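Local coordinates for protein IAA acetyltransferase (Bacillus cereus ATCC 14579, PDB 1Y9K) that probably transfers acetyl groups to an amine substrate, as a member of the GNAT family of N-acetyltransferases, at residues A[125-128]-A[129-133]. Sequence-based numbering, arbitrary orientation.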
ATOM      1  N   PHE A 125       1.305  -2.800  17.914  1.00 35.68           N
ATOM      2  CA  PHE A 125       2.298  -3.774  18.359  1.00 35.67           C
ATOM      3  C   PHE A 125       1.902  -5.212  18.042  1.00 36.05           C
ATOM      4  O   PHE A 125       0.757  -5.600  18.234  1.00 36.13           O
ATOM      5  CB  PHE A 125       2.591  -3.615  19.859  1.00 35.13           C
ATOM      6  CG  PHE A 125       3.278  -2.330  20.201  1.00 35.05           C
ATOM      7  CD1 PHE A 125       2.573  -1.286  20.800  1.00 34.22           C
ATOM      8  CD2 PHE A 125       4.636  -2.147  19.904  1.00 34.33           C
ATOM      9  CE1 PHE A 125       3.211  -0.079  21.110  1.00 34.53           C
ATOM     10  CE2 PHE A 125       5.279  -0.944  20.203  1.00 34.78           C
ATOM     11  CZ  PHE A 125       4.565   0.092  20.811  1.00 34.15           C
ATOM     12  N   ASP A 126       2.868  -5.987  17.559  1.00 36.78           N
ATOM     13  CA  ASP A 126       2.708  -7.422  17.294  1.00 37.93           C
ATOM     14  C   ASP A 126       1.711  -7.725  16.171  1.00 38.44           C
ATOM     15  O   ASP A 126       1.212  -8.845  16.063  1.00 38.59           O
ATOM     16  CB  ASP A 126       2.334  -8.191  18.571  1.00 37.83           C
ATOM     17  CG  ASP A 126       3.437  -8.166  19.616  1.00 38.79           C
ATOM     18  OD1 ASP A 126       4.607  -8.471  19.272  1.00 39.12           O
ATOM     19  OD2 ASP A 126       3.125  -7.853  20.788  1.00 39.07           O
ATOM     20  N   TYR A 127       1.439  -6.730  15.337  1.00 39.07           N
ATOM     21  CA  TYR A 127       0.473  -6.866  14.261  1.00 39.87           C
ATOM     22  C   TYR A 127       0.776  -8.077  13.383  1.00 40.37           C
ATOM     23  O   TYR A 127      -0.113  -8.889  13.096  1.00 40.45           O
ATOM     24  CB  TYR A 127       0.450  -5.593  13.412  1.00 39.88           C
ATOM     25  CG  TYR A 127      -0.496  -5.656  12.236  1.00 40.30           C
ATOM     26  CD1 TYR A 127      -1.797  -5.139  12.326  1.00 39.69           C
ATOM     27  CD2 TYR A 127      -0.097  -6.235  11.027  1.00 39.86           C
ATOM     28  CE1 TYR A 127      -2.675  -5.201  11.232  1.00 38.87           C
ATOM     29  CE2 TYR A 127      -0.965  -6.303   9.938  1.00 39.54           C
ATOM     30  CZ  TYR A 127      -2.244  -5.783  10.048  1.00 39.84           C
ATOM     31  OH  TYR A 127      -3.085  -5.851   8.959  1.00 40.50           O
ATOM     32  N   PHE A 128       2.035  -8.194  12.970  1.00 40.82           N
ATOM     33  CA  PHE A 128       2.426  -9.189  11.979  1.00 41.33           C
ATOM     34  C   PHE A 128       2.460 -10.588  12.545  1.00 42.44           C
ATOM     35  O   PHE A 128       2.012 -11.529  11.893  1.00 42.78           O
ATOM     36  CB  PHE A 128       3.753  -8.809  11.339  1.00 40.67           C
ATOM     37  CG  PHE A 128       3.649  -7.606  10.475  1.00 39.75           C
ATOM     38  CD1 PHE A 128       3.865  -6.339  11.005  1.00 37.53           C
ATOM     39  CD2 PHE A 128       3.283  -7.732   9.130  1.00 38.86           C
ATOM     40  CE1 PHE A 128       3.742  -5.212  10.207  1.00 38.05           C
ATOM     41  CE2 PHE A 128       3.155  -6.611   8.316  1.00 38.46           C
ATOM     42  CZ  PHE A 128       3.385  -5.347   8.851  1.00 39.30           C
ATOM     43  N   SER A 129       2.970 -10.709  13.769  1.00 43.50           N
ATOM     44  CA  SER A 129       2.989 -11.972  14.497  1.00 44.67           C
ATOM     45  C   SER A 129       1.575 -12.535  14.592  1.00 45.10           C
ATOM     46  O   SER A 129       1.370 -13.747  14.512  1.00 45.45           O
ATOM     47  CB  SER A 129       3.561 -11.749  15.905  1.00 44.83           C
ATOM     48  OG  SER A 129       4.554 -10.725  15.897  1.00 46.19           O
ATOM     49  N   LYS A 130       0.610 -11.629  14.736  1.00 45.44           N
ATOM     50  CA  LYS A 130      -0.793 -11.958  14.926  1.00 46.12           C
ATOM     51  C   LYS A 130      -1.524 -12.321  13.627  1.00 46.46           C
ATOM     52  O   LYS A 130      -2.434 -13.150  13.642  1.00 46.38           O
ATOM     53  CB  LYS A 130      -1.492 -10.770  15.577  1.00 46.38           C
ATOM     54  CG  LYS A 130      -2.388 -11.133  16.729  1.00 47.71           C
ATOM     55  CD  LYS A 130      -2.361 -10.048  17.788  1.00 50.52           C
ATOM     56  CE  LYS A 130      -1.061 -10.084  18.585  1.00 51.86           C
ATOM     57  NZ  LYS A 130      -0.979  -8.904  19.494  1.00 52.78           N
ATOM     58  N   HIS A 131      -1.132 -11.693  12.518  1.00 46.63           N
ATOM     59  CA  HIS A 131      -1.816 -11.876  11.240  1.00 47.05           C
ATOM     60  C   HIS A 131      -1.191 -12.943  10.350  1.00 47.37           C
ATOM     61  O   HIS A 131      -1.814 -13.393   9.392  1.00 47.44           O
ATOM     62  CB  HIS A 131      -1.894 -10.548  10.478  1.00 46.85           C
ATOM     63  CG  HIS A 131      -2.924  -9.607  11.015  1.00 47.40           C
ATOM     64  ND1 HIS A 131      -2.779  -8.953  12.220  1.00 47.86           N
ATOM     65  CD2 HIS A 131      -4.117  -9.209  10.515  1.00 48.03           C
ATOM     66  CE1 HIS A 131      -3.838  -8.194  12.439  1.00 47.76           C
ATOM     67  NE2 HIS A 131      -4.663  -8.327  11.417  1.00 48.02           N
ATOM     68  N   TYR A 132       0.038 -13.342  10.651  1.00 47.89           N
ATOM     69  CA  TYR A 132       0.739 -14.308   9.812  1.00 48.47           C
ATOM     70  C   TYR A 132       1.369 -15.423  10.625  1.00 49.61           C
ATOM     71  O   TYR A 132       2.003 -15.177  11.656  1.00 49.75           O
ATOM     72  CB  TYR A 132       1.786 -13.611   8.938  1.00 47.80           C
ATOM     73  CG  TYR A 132       1.229 -12.448   8.150  1.00 47.05           C
ATOM     74  CD1 TYR A 132       1.347 -11.144   8.627  1.00 46.11           C
ATOM     75  CD2 TYR A 132       0.567 -12.653   6.940  1.00 46.48           C
ATOM     76  CE1 TYR A 132       0.835 -10.074   7.921  1.00 46.59           C
ATOM     77  CE2 TYR A 132       0.044 -11.586   6.218  1.00 46.79           C
ATOM     78  CZ  TYR A 132       0.182 -10.299   6.713  1.00 47.14           C
ATOM     79  OH  TYR A 132      -0.328  -9.235   6.011  1.00 46.04           O
ATOM     80  N   GLU A 133       1.169 -16.650  10.157  1.00 50.89           N
ATOM     81  CA  GLU A 133       1.760 -17.834  10.768  1.00 52.48           C
ATOM     82  C   GLU A 133       3.290 -17.699  10.805  1.00 52.54           C
ATOM     83  O   GLU A 133       3.912 -17.937  11.839  1.00 52.51           O
ATOM     84  CB  GLU A 133       1.331 -19.088   9.981  1.00 52.54           C
ATOM     85  CG  GLU A 133       1.297 -20.414  10.776  1.00 54.01           C
ATOM     86  CD  GLU A 133       0.997 -21.645   9.885  1.00 54.45           C
ATOM     87  OE1 GLU A 133       1.078 -22.797  10.390  1.00 55.80           O
ATOM     88  OE2 GLU A 133       0.688 -21.463   8.677  1.00 56.58           O
TER
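With CG anti to the backbone N (chi1 178°) in Y127 and anti to the carbonyl carbon (chi1 -76°) in H131, the two rings are brought face to face. They stack with centroids 3.9 Å apart and planes inclined by 13°; H131 ND1 lies over the centre of the phenol, and Y127 CZ over that of the imidazole. The same ND1 donates to Y127 O at 2.8 Å, the carbonyl sitting somewhat out of the imidazole plane. Facing a carbonyl oxygen, ND1 probably carries the proton, and the bond helps to hold the imidazole over the phenol. Y127 O also takes weak bonds from K130 N and H131 N. At the helix ends, K130 N bonds to O of the N-cap D126 (3.1 Å) and Y132 N, just past the last turn, to F128 O (3.0 Å). The F128 and Y132 side chains lie side by side, pointing the same way, Y132 CE1 approaching the F128 ring obliquely, 3.6 Å from CD2. Both aromatic pairs are i to i+4 contacts on a short surface helix, 127-131, that follows strand 119-124; Y127 and F128 pack on strand 141-152, whereas H131 and Y132 touch Q29 of helix 27-36 and Y132 OH hydrogen-bonds to D24.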